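Local coordinates for protein Agap007691-pb (Anopheles gambiae, PDB 5C98) that is of unknown function but belongs to the serpin family, whose members typically inhibit serine proteases by inserting a cleaved reactive loop into a central β-sheet, at residues A19-F24 against D363-Q368; E27-C32 against Q252-I257; Y44-A49 against N319-H324; L98-V103 against M170-V175; S176-L181 against H324-V329. All blocks are in the same frame, centred on the assembly; numbering follows the deposited sequence.

Overall arrangement
From the N terminus, helix 15-32 opens contact 1, which closes only at 363-368 near the C terminus, so the other four contacts nest inside its loop. The same helix carries contact 2, joining it to helix 250-256. Contact 3 then sets helix 43-51 against strand 320-328. Contact 4 closes the shortest loop, pairing strands 95-104 and 169-177, and lies nested within contacts 2 and 3 as well. Contact 5 follows it in series and runs strand 169-177 beside strand 320-328, overlapping contact 3 at H324. Contacts 2, 3 and 5 cross one another along the chain. S173 of contact 4 hydrogen-bonds to H45 and Q323, tying contact 4 to contact 3.

Contact 1. Residues A19-F24 against D363-Q368; sequences AANNKF and DGNVLQ
N21 and N22, successive residues of helix 15-32, bind the end of the turn that leads into strand 366-372 through four hydrogen bonds. N22 uses both ends of its amide. Its OD1 accepts from V366 N at 2.9 Å, with the donor in the carbonyl plane and on a lone pair, while its ND2 donates to G364 O at 3.1 Å from above that carbonyl plane; together the two bonds fix the rotation of the amide. N21 ND2 serves two acceptors, N365 OD1 at 2.8 Å and V366 O at 3.1 Å. V366 O lies in the amide plane of N21, whereas N365 OD1 is met from above its own carbonyl plane, the two amides being 64° apart. With CG opposite its backbone N (chi1 173°), N21 reaches out from the helix to meet both. The V366 backbone is thus held at N and at O by adjacent asparagines, and V366 CG2 comes within 3.3 Å of N22 OD1. D363 OD1 accepts from N365 N at 3.0 Å, and D363 OD2 forms a salt bridge with R360. This Asx turn lies between strands 354-360 and 366-372, and the asparagines tie it to the first serpin helix.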
# COMPACT_ATOMS: atom_id res chain seq x y z
N ALA A 19 0.00 -2.34 -16.44
CA ALA A 19 0.77 -1.18 -16.87
C ALA A 19 0.21 0.10 -16.27
O ALA A 19 0.96 0.97 -15.81
CB ALA A 19 0.80 -1.11 -18.39
N ALA A 20 -1.11 0.22 -16.25
CA ALA A 20 -1.73 1.44 -15.76
C ALA A 20 -1.58 1.53 -14.25
O ALA A 20 -1.28 2.61 -13.71
CB ALA A 20 -3.20 1.50 -16.15
N ASN A 21 -1.70 0.40 -13.56
CA ASN A 21 -1.54 0.41 -12.12
C ASN A 21 -0.12 0.78 -11.73
O ASN A 21 0.07 1.53 -10.78
CB ASN A 21 -1.93 -0.91 -11.48
CG ASN A 21 -1.58 -0.93 -10.01
OD1 ASN A 21 -2.12 -0.14 -9.23
ND2 ASN A 21 -0.63 -1.77 -9.64
N ASN A 22 0.87 0.25 -12.42
CA ASN A 22 2.25 0.55 -12.06
C ASN A 22 2.55 2.03 -12.26
O ASN A 22 3.21 2.64 -11.42
CB ASN A 22 3.24 -0.35 -12.80
CG ASN A 22 3.23 -1.75 -12.26
OD1 ASN A 22 2.67 -2.00 -11.19
ND2 ASN A 22 3.86 -2.68 -12.99
N LYS A 23 2.07 2.62 -13.36
CA LYS A 23 2.28 4.05 -13.60
C LYS A 23 1.62 4.88 -12.50
O LYS A 23 2.23 5.81 -11.95
CB LYS A 23 1.74 4.47 -14.97
CG LYS A 23 1.97 5.94 -15.31
CD LYS A 23 1.46 6.28 -16.71
CE LYS A 23 1.72 7.73 -17.06
NZ LYS A 23 0.71 8.64 -16.45
N PHE A 24 0.37 4.57 -12.17
CA PHE A 24 -0.34 5.29 -11.11
C PHE A 24 0.34 5.09 -9.76
O PHE A 24 0.49 6.02 -8.97
CB PHE A 24 -1.80 4.84 -11.10
CG PHE A 24 -2.55 5.24 -9.88
CD1 PHE A 24 -2.94 6.55 -9.67
CD2 PHE A 24 -2.90 4.29 -8.93
CE1 PHE A 24 -3.63 6.90 -8.50
CE2 PHE A 24 -3.59 4.65 -7.79
CZ PHE A 24 -3.94 5.95 -7.58
N ASP A 363 3.33 -11.17 -13.08
CA ASP A 363 3.03 -10.08 -14.01
C ASP A 363 3.74 -8.77 -13.67
O ASP A 363 3.58 -7.79 -14.41
CB ASP A 363 1.51 -9.85 -14.09
CG ASP A 363 0.88 -9.53 -12.74
OD1 ASP A 363 1.64 -9.27 -11.81
OD2 ASP A 363 -0.38 -9.52 -12.62
N GLY A 364 4.51 -8.72 -12.59
CA GLY A 364 5.19 -7.49 -12.21
C GLY A 364 4.30 -6.42 -11.61
O GLY A 364 4.72 -5.27 -11.49
N ASN A 365 3.06 -6.74 -11.27
CA ASN A 365 2.17 -5.72 -10.74
C ASN A 365 2.63 -5.32 -9.35
O ASN A 365 2.87 -6.17 -8.50
CB ASN A 365 0.75 -6.23 -10.68
CG ASN A 365 -0.26 -5.12 -10.58
OD1 ASN A 365 -0.08 -4.06 -11.13
ND2 ASN A 365 -1.34 -5.37 -9.83
N VAL A 366 2.72 -4.01 -9.11
CA VAL A 366 3.15 -3.48 -7.83
C VAL A 366 1.97 -3.39 -6.88
O VAL A 366 0.98 -2.70 -7.17
CB VAL A 366 3.83 -2.12 -7.99
CG1 VAL A 366 4.22 -1.56 -6.61
CG2 VAL A 366 5.04 -2.21 -8.94
N LEU A 367 2.05 -4.12 -5.77
CA LEU A 367 0.97 -4.22 -4.81
C LEU A 367 1.16 -3.32 -3.60
O LEU A 367 0.18 -2.98 -2.92
CB LEU A 367 0.85 -5.68 -4.34
CG LEU A 367 0.83 -6.71 -5.46
CD1 LEU A 367 0.61 -8.07 -4.82
CD2 LEU A 367 -0.21 -6.46 -6.55
N GLN A 368 2.40 -2.96 -3.28
CA GLN A 368 2.72 -2.15 -2.12
C GLN A 368 4.06 -1.52 -2.43
O GLN A 368 4.91 -2.15 -3.07
CB GLN A 368 2.84 -3.00 -0.84
CG GLN A 368 2.67 -2.23 0.42
CD GLN A 368 3.03 -3.08 1.65
OE1 GLN A 368 4.19 -3.45 1.80
NE2 GLN A 368 2.07 -3.34 2.51

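Contact 2. Residues E27-C32 against Q252-I257; sequences EYFKAC and QIVNSI
F29 and K30 carry the meeting of helix 15-32 with helix 250-256, whose local axes approach to 9.4 Å at 139° between their directions. F29 comes first. Its CG lies opposite the backbone N (chi1 -174°), and the CE2 corner of the ring meets V254 CG1 at 3.8 Å, the two side chains crossing at about a right angle. C39 and V41 of strand 39-41 touch the F29 side chain, so F29 belongs to the buried side of the contact. K30 works at the more exposed side. Its chain, extended beyond CG, runs past the last turn of the facing helix, with CG 3.4 Å from V254 O, and delivers NZ to two main-chain carbonyls. NZ donates to I257 O at 2.7 Å and to N255 O at 3.0 Å; it stands well above the carbonyl plane of N255, 58° out of it, and is tilted less from that of I257. At the backbone of the same residue, a water donates to both K30 O and N255 OD1, at 2.8 Å each, and so bridges the two helices a second time. I257 is where helical geometry ends, so the ammonium group sits at the C-terminal end of helix 250-256. Its charge is met there by peptide carbonyls, and the partial negative charge of a helix end would probably add to the attraction.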
# COMPACT_ATOMS: atom_id res chain seq x y z
N GLU A 27 3.42 7.31 -9.47
CA GLU A 27 3.01 8.70 -9.32
C GLU A 27 2.46 8.97 -7.92
O GLU A 27 2.77 9.98 -7.30
CB GLU A 27 1.94 9.04 -10.35
CG GLU A 27 2.48 9.18 -11.77
CD GLU A 27 1.40 9.24 -12.82
OE1 GLU A 27 0.27 8.76 -12.56
OE2 GLU A 27 1.69 9.75 -13.92
N TYR A 28 1.62 8.06 -7.43
CA TYR A 28 1.06 8.22 -6.10
C TYR A 28 2.16 8.22 -5.04
O TYR A 28 2.15 9.04 -4.11
CB TYR A 28 0.11 7.06 -5.86
CG TYR A 28 -0.71 7.09 -4.59
CD1 TYR A 28 -0.17 6.74 -3.37
CD2 TYR A 28 -2.06 7.39 -4.63
CE1 TYR A 28 -0.94 6.72 -2.22
CE2 TYR A 28 -2.83 7.38 -3.49
CZ TYR A 28 -2.28 7.05 -2.31
OH TYR A 28 -3.05 7.00 -1.15
N PHE A 29 3.10 7.29 -5.15
CA PHE A 29 4.17 7.24 -4.16
C PHE A 29 5.00 8.52 -4.17
O PHE A 29 5.36 9.02 -3.11
CB PHE A 29 5.05 6.01 -4.36
CG PHE A 29 6.09 5.85 -3.28
CD1 PHE A 29 5.71 5.77 -1.96
CD2 PHE A 29 7.43 5.83 -3.58
CE1 PHE A 29 6.65 5.66 -0.96
CE2 PHE A 29 8.35 5.69 -2.55
CZ PHE A 29 7.94 5.61 -1.27
N LYS A 30 5.30 9.06 -5.35
CA LYS A 30 6.03 10.32 -5.41
C LYS A 30 5.27 11.43 -4.71
O LYS A 30 5.87 12.34 -4.15
CB LYS A 30 6.27 10.74 -6.87
CG LYS A 30 7.28 9.88 -7.54
CD LYS A 30 7.37 10.14 -9.04
CE LYS A 30 7.93 8.88 -9.68
NZ LYS A 30 8.43 9.18 -11.02
N ALA A 31 3.94 11.40 -4.78
CA ALA A 31 3.13 12.43 -4.15
C ALA A 31 3.07 12.28 -2.64
O ALA A 31 2.80 13.27 -1.95
CB ALA A 31 1.71 12.39 -4.71
N CYS A 32 3.28 11.09 -2.09
CA CYS A 32 3.25 10.96 -0.63
C CYS A 32 4.61 10.74 0.02
O CYS A 32 4.71 10.91 1.24
CB CYS A 32 2.21 9.93 -0.17
SG CYS A 32 2.47 8.28 -0.73
N GLN A 252 16.18 11.12 -5.02
CA GLN A 252 16.42 11.12 -6.46
C GLN A 252 15.88 9.85 -7.11
O GLN A 252 15.31 9.90 -8.21
CB GLN A 252 17.92 11.26 -6.74
CG GLN A 252 18.23 11.45 -8.20
CD GLN A 252 19.72 11.45 -8.48
OE1 GLN A 252 20.51 12.06 -7.75
NE2 GLN A 252 20.12 10.77 -9.55
N ILE A 253 16.05 8.70 -6.47
CA ILE A 253 15.51 7.46 -7.01
C ILE A 253 13.99 7.50 -7.00
O ILE A 253 13.33 7.14 -7.98
CB ILE A 253 16.03 6.25 -6.19
CG1 ILE A 253 17.47 5.85 -6.59
CG2 ILE A 253 15.15 5.01 -6.39
CD1 ILE A 253 18.53 6.87 -6.40
N VAL A 254 13.41 7.92 -5.88
CA VAL A 254 11.96 7.91 -5.75
C VAL A 254 11.33 8.82 -6.79
O VAL A 254 10.33 8.46 -7.42
CB VAL A 254 11.56 8.38 -4.34
CG1 VAL A 254 10.02 8.64 -4.27
CG2 VAL A 254 11.97 7.39 -3.31
N ASN A 255 11.93 9.99 -7.02
CA ASN A 255 11.33 10.91 -7.98
C ASN A 255 11.61 10.51 -9.42
O ASN A 255 10.83 10.83 -10.33
CB ASN A 255 11.81 12.32 -7.70
CG ASN A 255 11.06 12.95 -6.57
OD1 ASN A 255 9.86 12.73 -6.42
ND2 ASN A 255 11.76 13.72 -5.75
N SER A 256 12.70 9.80 -9.66
CA SER A 256 13.10 9.43 -11.01
C SER A 256 12.34 8.22 -11.55
O SER A 256 12.11 8.13 -12.77
CB SER A 256 14.59 9.10 -11.03
OG SER A 256 15.41 10.25 -10.84
N ILE A 257 11.95 7.29 -10.68
CA ILE A 257 11.57 5.96 -11.15
C ILE A 257 10.26 6.02 -11.94
O ILE A 257 9.29 6.66 -11.54
CB ILE A 257 11.50 4.98 -9.98
CG1 ILE A 257 11.39 3.54 -10.51
CG2 ILE A 257 10.39 5.36 -9.04
CD1 ILE A 257 11.42 2.49 -9.38
O HOH W 1 8.61 12.73 -3.91

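Contact 3. Residues Y44-A49 against N319-H324; sequences YHVRLA and NGFIQH
H45 ND1 and Q323 NE2 both hydrogen-bond to S173 OG, so one hydroxyl of strand 169-177 is gripped from the helix and from the neighbouring strand together. This is helix 43-51 lying over the central β-sheet of the serpin fold, in the region called the shutter in the family. The helix and strand 320-328 run 141° apart in direction, with local axes 10.3 Å apart at closest approach. Q323 holds CG opposite its backbone N (chi1 -177°) and extends its chain up to the helix, where OE1 accepts from S42 N just ahead of the first turn. Each end of its buried amide therefore has a partner, which sets its rotation. The V46 side chain crosses that of Q323 at about a right angle, its CG2 branch over a face of the amide, 3.7 Å from Q323 NE2, a packing contact. The other branch of V46 turns to F321: CG1 is 3.8 Å from F321 CE2, the side chains meeting at a slant. One helical turn on, A49 CB approaches F321 CZ at 4.1 Å, so the far end of the ring rests along the helix between these two residues. P289 of helix 289-295 touches V46, F321 and Q323 alike. Near the start of the helix, H45 CB comes to 4.2 Å from Q323 NE2.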
# COMPACT_ATOMS: atom_id res chain seq x y z
N TYR A 44 -2.67 0.37 -5.53
CA TYR A 44 -3.55 -0.59 -6.18
C TYR A 44 -4.79 -0.82 -5.34
O TYR A 44 -5.90 -0.86 -5.88
CB TYR A 44 -2.80 -1.91 -6.38
CG TYR A 44 -3.50 -2.98 -7.22
CD1 TYR A 44 -4.14 -2.64 -8.41
CD2 TYR A 44 -3.43 -4.31 -6.87
CE1 TYR A 44 -4.73 -3.60 -9.20
CE2 TYR A 44 -4.03 -5.29 -7.67
CZ TYR A 44 -4.66 -4.91 -8.81
OH TYR A 44 -5.23 -5.86 -9.63
N HIS A 45 -4.64 -0.99 -4.01
CA HIS A 45 -5.83 -1.17 -3.21
C HIS A 45 -6.62 0.12 -3.03
O HIS A 45 -7.85 0.07 -2.87
CB HIS A 45 -5.53 -1.85 -1.90
CG HIS A 45 -6.75 -2.43 -1.28
ND1 HIS A 45 -7.23 -2.02 -0.06
CD2 HIS A 45 -7.57 -3.41 -1.71
CE1 HIS A 45 -8.33 -2.71 0.22
NE2 HIS A 45 -8.55 -3.56 -0.77
N VAL A 46 -5.96 1.28 -3.07
CA VAL A 46 -6.69 2.55 -3.13
C VAL A 46 -7.65 2.52 -4.31
O VAL A 46 -8.84 2.82 -4.17
CB VAL A 46 -5.71 3.74 -3.19
CG1 VAL A 46 -6.38 5.04 -3.62
CG2 VAL A 46 -4.97 3.93 -1.88
N ARG A 47 -7.15 2.15 -5.48
CA ARG A 47 -7.96 2.02 -6.69
C ARG A 47 -9.08 1.00 -6.50
O ARG A 47 -10.25 1.27 -6.82
CB ARG A 47 -7.07 1.69 -7.90
CG ARG A 47 -7.83 1.26 -9.15
CD ARG A 47 -7.93 -0.25 -9.24
NE ARG A 47 -8.58 -0.67 -10.49
CZ ARG A 47 -7.94 -0.76 -11.65
NH1 ARG A 47 -6.65 -0.49 -11.74
NH2 ARG A 47 -8.60 -1.17 -12.73
N LEU A 48 -8.74 -0.17 -5.98
CA LEU A 48 -9.76 -1.22 -5.89
C LEU A 48 -10.86 -0.83 -4.93
O LEU A 48 -12.06 -1.07 -5.20
CB LEU A 48 -9.13 -2.55 -5.48
CG LEU A 48 -8.28 -3.16 -6.59
CD1 LEU A 48 -7.50 -4.32 -6.02
CD2 LEU A 48 -9.10 -3.64 -7.80
N ALA A 49 -10.48 -0.27 -3.78
CA ALA A 49 -11.49 0.08 -2.79
C ALA A 49 -12.35 1.23 -3.28
O ALA A 49 -13.59 1.18 -3.21
CB ALA A 49 -10.84 0.41 -1.45
N ASN A 319 -16.31 11.30 2.78
CA ASN A 319 -15.79 12.21 3.81
C ASN A 319 -14.36 11.92 4.24
O ASN A 319 -13.69 12.82 4.75
CB ASN A 319 -16.69 12.22 5.04
CG ASN A 319 -18.06 12.72 4.74
OD1 ASN A 319 -19.03 11.98 4.78
ND2 ASN A 319 -18.14 14.00 4.37
N GLY A 320 -13.86 10.71 4.01
CA GLY A 320 -12.52 10.34 4.38
C GLY A 320 -12.15 9.01 3.78
O GLY A 320 -13.03 8.19 3.49
N PHE A 321 -10.85 8.82 3.59
CA PHE A 321 -10.31 7.54 3.10
C PHE A 321 -8.93 7.42 3.72
O PHE A 321 -8.04 8.20 3.38
CB PHE A 321 -10.25 7.53 1.57
CG PHE A 321 -9.80 6.21 0.97
CD1 PHE A 321 -9.64 5.07 1.75
CD2 PHE A 321 -9.54 6.12 -0.39
CE1 PHE A 321 -9.23 3.85 1.18
CE2 PHE A 321 -9.11 4.91 -0.94
CZ PHE A 321 -8.97 3.79 -0.15
N ILE A 322 -8.77 6.48 4.65
CA ILE A 322 -7.51 6.20 5.33
C ILE A 322 -7.03 4.81 4.93
O ILE A 322 -7.82 3.87 4.89
CB ILE A 322 -7.67 6.29 6.86
CG1 ILE A 322 -8.09 7.71 7.28
CG2 ILE A 322 -6.40 5.88 7.56
CD1 ILE A 322 -7.11 8.80 6.93
N GLN A 323 -5.73 4.70 4.70
CA GLN A 323 -5.07 3.42 4.45
C GLN A 323 -4.03 3.15 5.53
O GLN A 323 -3.39 4.06 6.04
CB GLN A 323 -4.39 3.39 3.09
CG GLN A 323 -3.76 2.08 2.72
CD GLN A 323 -3.32 2.02 1.27
OE1 GLN A 323 -2.34 2.65 0.87
NE2 GLN A 323 -4.05 1.26 0.48
N HIS A 324 -3.86 1.87 5.87
CA HIS A 324 -2.82 1.44 6.80
C HIS A 324 -2.19 0.19 6.24
O HIS A 324 -2.89 -0.76 5.89
CB HIS A 324 -3.43 1.17 8.19
CG HIS A 324 -2.51 1.45 9.33
ND1 HIS A 324 -2.94 2.07 10.49
CD2 HIS A 324 -1.21 1.15 9.53
CE1 HIS A 324 -1.93 2.15 11.34
NE2 HIS A 324 -0.86 1.60 10.78

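Contact 4. Residues L98-V103 against M170-V175; sequences LSFVLV and MLFSGV
An antiparallel β-ladder joins L98-L102 to M170-G174 through six backbone hydrogen bonds of 2.9 to 3.0 Å. L98 with G174, F100 with F172 and L102 with M170 are the hydrogen-bonded pairs. At the non-hydrogen-bonded positions, S99 CA lies 3.2 Å from F172 O and V101 CA 3.4 Å from M170 O, both CA-H...O contacts. These are adjacent strands of the central sheet of the serpin fold. On the face bearing L98, F100, L102, M170 and F172, helix 133-146 packs on F100, L102 and F172, F143 stacking on the F100 ring; on the other face S99 and L171 touch helix 43-51. F172 keeps CG beside its backbone N (chi1 -54°), which swings the ring over toward the partner strand. F172 CD2 lies 3.4 Å from F100 O, near the ring plane, and meets the edge of the F100 ring, 4.1 Å from F100 CD2. L102 CD1 touches F172 CE2 obliquely at 3.8 Å. On the S99 face, V101 CG2 packs against L171 CD1 at 3.8 Å.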
# COMPACT_ATOMS: atom_id res chain seq x y z
N LEU A 98 -7.95 -5.59 2.60
CA LEU A 98 -9.30 -5.58 3.14
C LEU A 98 -9.81 -4.16 3.20
O LEU A 98 -9.15 -3.29 3.78
CB LEU A 98 -9.32 -6.18 4.55
CG LEU A 98 -8.98 -7.67 4.67
CD1 LEU A 98 -8.56 -8.03 6.11
CD2 LEU A 98 -10.17 -8.50 4.21
N SER A 99 -10.97 -3.92 2.62
CA SER A 99 -11.65 -2.64 2.74
C SER A 99 -12.77 -2.71 3.77
O SER A 99 -13.35 -3.77 4.04
CB SER A 99 -12.22 -2.18 1.41
OG SER A 99 -13.15 -3.12 0.90
N PHE A 100 -13.11 -1.54 4.31
CA PHE A 100 -14.12 -1.43 5.35
C PHE A 100 -14.77 -0.07 5.16
O PHE A 100 -14.08 0.92 4.86
CB PHE A 100 -13.43 -1.55 6.70
CG PHE A 100 -14.35 -1.55 7.87
CD1 PHE A 100 -15.04 -2.70 8.20
CD2 PHE A 100 -14.53 -0.42 8.66
CE1 PHE A 100 -15.91 -2.74 9.28
CE2 PHE A 100 -15.39 -0.45 9.75
CZ PHE A 100 -16.10 -1.60 10.05
N VAL A 101 -16.07 -0.03 5.33
CA VAL A 101 -16.84 1.18 5.08
C VAL A 101 -17.65 1.49 6.32
O VAL A 101 -18.34 0.61 6.86
CB VAL A 101 -17.77 1.00 3.87
CG1 VAL A 101 -18.52 2.27 3.56
CG2 VAL A 101 -17.00 0.52 2.66
N LEU A 102 -17.59 2.75 6.77
CA LEU A 102 -18.52 3.26 7.77
C LEU A 102 -19.59 4.11 7.09
O LEU A 102 -19.30 4.92 6.22
CB LEU A 102 -17.83 4.15 8.80
CG LEU A 102 -16.79 3.50 9.71
CD1 LEU A 102 -16.14 4.57 10.57
CD2 LEU A 102 -17.47 2.46 10.58
N VAL A 103 -20.83 3.90 7.49
CA VAL A 103 -21.95 4.73 7.06
C VAL A 103 -22.70 5.21 8.31
O VAL A 103 -22.79 4.50 9.32
CB VAL A 103 -22.93 3.99 6.11
CG1 VAL A 103 -22.27 3.70 4.77
CG2 VAL A 103 -23.47 2.72 6.75
N MET A 170 -17.31 6.92 5.17
CA MET A 170 -15.86 6.86 5.25
C MET A 170 -15.37 5.49 4.81
O MET A 170 -16.06 4.48 4.99
CB MET A 170 -15.37 7.08 6.67
CG MET A 170 -15.87 8.39 7.26
SD MET A 170 -14.98 8.86 8.76
CE MET A 170 -13.45 9.43 8.05
N LEU A 171 -14.19 5.48 4.20
CA LEU A 171 -13.61 4.29 3.60
C LEU A 171 -12.26 4.01 4.22
O LEU A 171 -11.52 4.94 4.56
CB LEU A 171 -13.43 4.49 2.08
CG LEU A 171 -12.85 3.33 1.27
CD1 LEU A 171 -13.75 2.09 1.34
CD2 LEU A 171 -12.68 3.81 -0.16
N PHE A 172 -11.91 2.73 4.37
CA PHE A 172 -10.66 2.28 4.95
C PHE A 172 -10.08 1.15 4.12
O PHE A 172 -10.82 0.32 3.60
CB PHE A 172 -10.86 1.86 6.41
CG PHE A 172 -11.51 2.94 7.20
CD1 PHE A 172 -10.73 3.89 7.85
CD2 PHE A 172 -12.88 3.06 7.26
CE1 PHE A 172 -11.35 4.93 8.53
CE2 PHE A 172 -13.47 4.09 7.92
CZ PHE A 172 -12.71 5.02 8.57
N SER A 173 -8.75 1.15 3.97
CA SER A 173 -8.02 0.11 3.27
C SER A 173 -6.88 -0.36 4.15
O SER A 173 -6.09 0.46 4.62
CB SER A 173 -7.41 0.69 1.99
OG SER A 173 -6.35 -0.15 1.53
N GLY A 174 -6.79 -1.66 4.37
CA GLY A 174 -5.63 -2.25 5.01
C GLY A 174 -4.93 -3.20 4.06
O GLY A 174 -5.59 -4.11 3.55
N VAL A 175 -3.62 -3.06 3.85
CA VAL A 175 -2.84 -3.98 3.02
C VAL A 175 -1.63 -4.44 3.82
O VAL A 175 -0.73 -3.64 4.11
CB VAL A 175 -2.42 -3.39 1.69
CG1 VAL A 175 -1.58 -4.40 0.90
CG2 VAL A 175 -3.68 -2.98 0.91

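Contact 5. Residues S176-L181 against H324-V329; sequences SVLTPL and HCYLAV
V177 CG1 and L327 CG both stand opposite their backbone N (chi1 175° and 170°), and the side chains lie side by side, V177 CG1 touching L327 CD1 at 3.7 Å. On the opposite face of the sheet Y326 sits beside S176, its CB 3.6 Å from S176 OG, a hydroxyl that is bonded to T149 O. Past the last paired residue, L178 swings its CD2 methyl back against the tyrosine ring, 3.9 Å from Y326 CD2. Parallel strands 169-177 and 320-328, bonded through S173 O to H324 N and V175 O to Y326 N, make their last direct bond from V177 N to Y326 O, at 2.9 Å and nearly straight (168°). Beyond it they draw apart, and water takes over. One water accepts from A328 N at 3.1 Å and reaches V177 O; a second lies 2.7 Å from both T179 O and A328 O. L181 CD1 then closes the far end against V329 CB at 3.9 Å. In inhibitory serpins the cleaved reactive loop inserts as a strand between these two neighbours. Water-mediated links in place of direct pairing are consistent with a seam less tightly zipped at this end, though loop insertion here is unproven.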
# COMPACT_ATOMS: atom_id res chain seq x y z
N SER A 176 -1.60 -5.72 4.15
CA SER A 176 -0.55 -6.31 4.98
C SER A 176 0.11 -7.43 4.22
O SER A 176 -0.56 -8.38 3.80
CB SER A 176 -1.11 -6.84 6.29
OG SER A 176 -1.68 -5.77 7.00
N VAL A 177 1.42 -7.33 4.05
CA VAL A 177 2.21 -8.41 3.48
C VAL A 177 2.68 -9.27 4.64
O VAL A 177 3.42 -8.78 5.50
CB VAL A 177 3.39 -7.85 2.68
CG1 VAL A 177 4.29 -9.00 2.18
CG2 VAL A 177 2.88 -6.97 1.56
N LEU A 178 2.26 -10.52 4.67
CA LEU A 178 2.48 -11.40 5.80
C LEU A 178 3.37 -12.60 5.49
O LEU A 178 3.86 -13.24 6.43
CB LEU A 178 1.13 -11.90 6.34
CG LEU A 178 0.15 -10.77 6.68
CD1 LEU A 178 -1.25 -11.33 6.96
CD2 LEU A 178 0.66 -9.96 7.86
N THR A 179 3.63 -12.88 4.23
CA THR A 179 4.42 -14.05 3.89
C THR A 179 5.89 -13.83 4.28
O THR A 179 6.40 -12.71 4.13
CB THR A 179 4.31 -14.29 2.39
OG1 THR A 179 2.99 -14.73 2.07
CG2 THR A 179 5.23 -15.35 1.95
N PRO A 180 6.57 -14.86 4.76
CA PRO A 180 7.99 -14.70 5.10
C PRO A 180 8.84 -14.62 3.84
O PRO A 180 8.47 -15.13 2.78
CB PRO A 180 8.34 -15.97 5.89
CG PRO A 180 7.32 -16.93 5.54
CD PRO A 180 6.07 -16.20 5.12
N LEU A 181 10.01 -14.00 3.98
CA LEU A 181 11.00 -14.07 2.92
C LEU A 181 11.41 -15.51 2.67
O LEU A 181 11.47 -16.33 3.58
CB LEU A 181 12.27 -13.33 3.31
CG LEU A 181 12.27 -11.82 3.17
CD1 LEU A 181 13.62 -11.25 3.61
CD2 LEU A 181 11.91 -11.36 1.76
N HIS A 324 -3.86 1.87 5.87
CA HIS A 324 -2.82 1.44 6.80
C HIS A 324 -2.19 0.19 6.24
O HIS A 324 -2.89 -0.76 5.89
CB HIS A 324 -3.43 1.17 8.19
CG HIS A 324 -2.51 1.45 9.33
ND1 HIS A 324 -2.94 2.07 10.49
CD2 HIS A 324 -1.21 1.15 9.53
CE1 HIS A 324 -1.93 2.15 11.34
NE2 HIS A 324 -0.86 1.60 10.78
N CYS A 325 -0.87 0.23 6.09
CA CYS A 325 -0.14 -0.86 5.46
C CYS A 325 0.90 -1.41 6.41
O CYS A 325 1.43 -0.70 7.26
CB CYS A 325 0.56 -0.38 4.21
SG CYS A 325 -0.58 -0.02 2.83
N TYR A 326 1.22 -2.68 6.21
CA TYR A 326 2.19 -3.39 7.03
C TYR A 326 3.07 -4.27 6.15
O TYR A 326 2.58 -4.91 5.21
CB TYR A 326 1.46 -4.28 8.02
CG TYR A 326 2.37 -5.21 8.84
CD1 TYR A 326 3.05 -4.75 9.95
CD2 TYR A 326 2.53 -6.54 8.47
CE1 TYR A 326 3.90 -5.61 10.70
CE2 TYR A 326 3.37 -7.40 9.20
CZ TYR A 326 4.03 -6.93 10.32
OH TYR A 326 4.85 -7.78 11.06
N LEU A 327 4.35 -4.31 6.49
CA LEU A 327 5.35 -5.20 5.92
C LEU A 327 6.42 -5.43 6.97
O LEU A 327 6.82 -4.49 7.66
CB LEU A 327 6.02 -4.55 4.70
CG LEU A 327 7.24 -5.28 4.13
CD1 LEU A 327 6.86 -6.63 3.49
CD2 LEU A 327 7.92 -4.41 3.11
N ALA A 328 6.91 -6.67 7.09
CA ALA A 328 8.07 -6.95 7.94
C ALA A 328 8.96 -7.98 7.25
O ALA A 328 8.51 -8.72 6.37
CB ALA A 328 7.62 -7.42 9.31
N VAL A 329 10.25 -7.97 7.58
CA VAL A 329 11.16 -9.02 7.11
C VAL A 329 11.84 -9.67 8.31
O VAL A 329 11.95 -9.07 9.38
CB VAL A 329 12.19 -8.55 6.07
CG1 VAL A 329 11.51 -8.15 4.76
CG2 VAL A 329 13.04 -7.40 6.62
O HOH W 2 5.44 -9.45 7.00
O HOH W 3 7.33 -11.13 6.07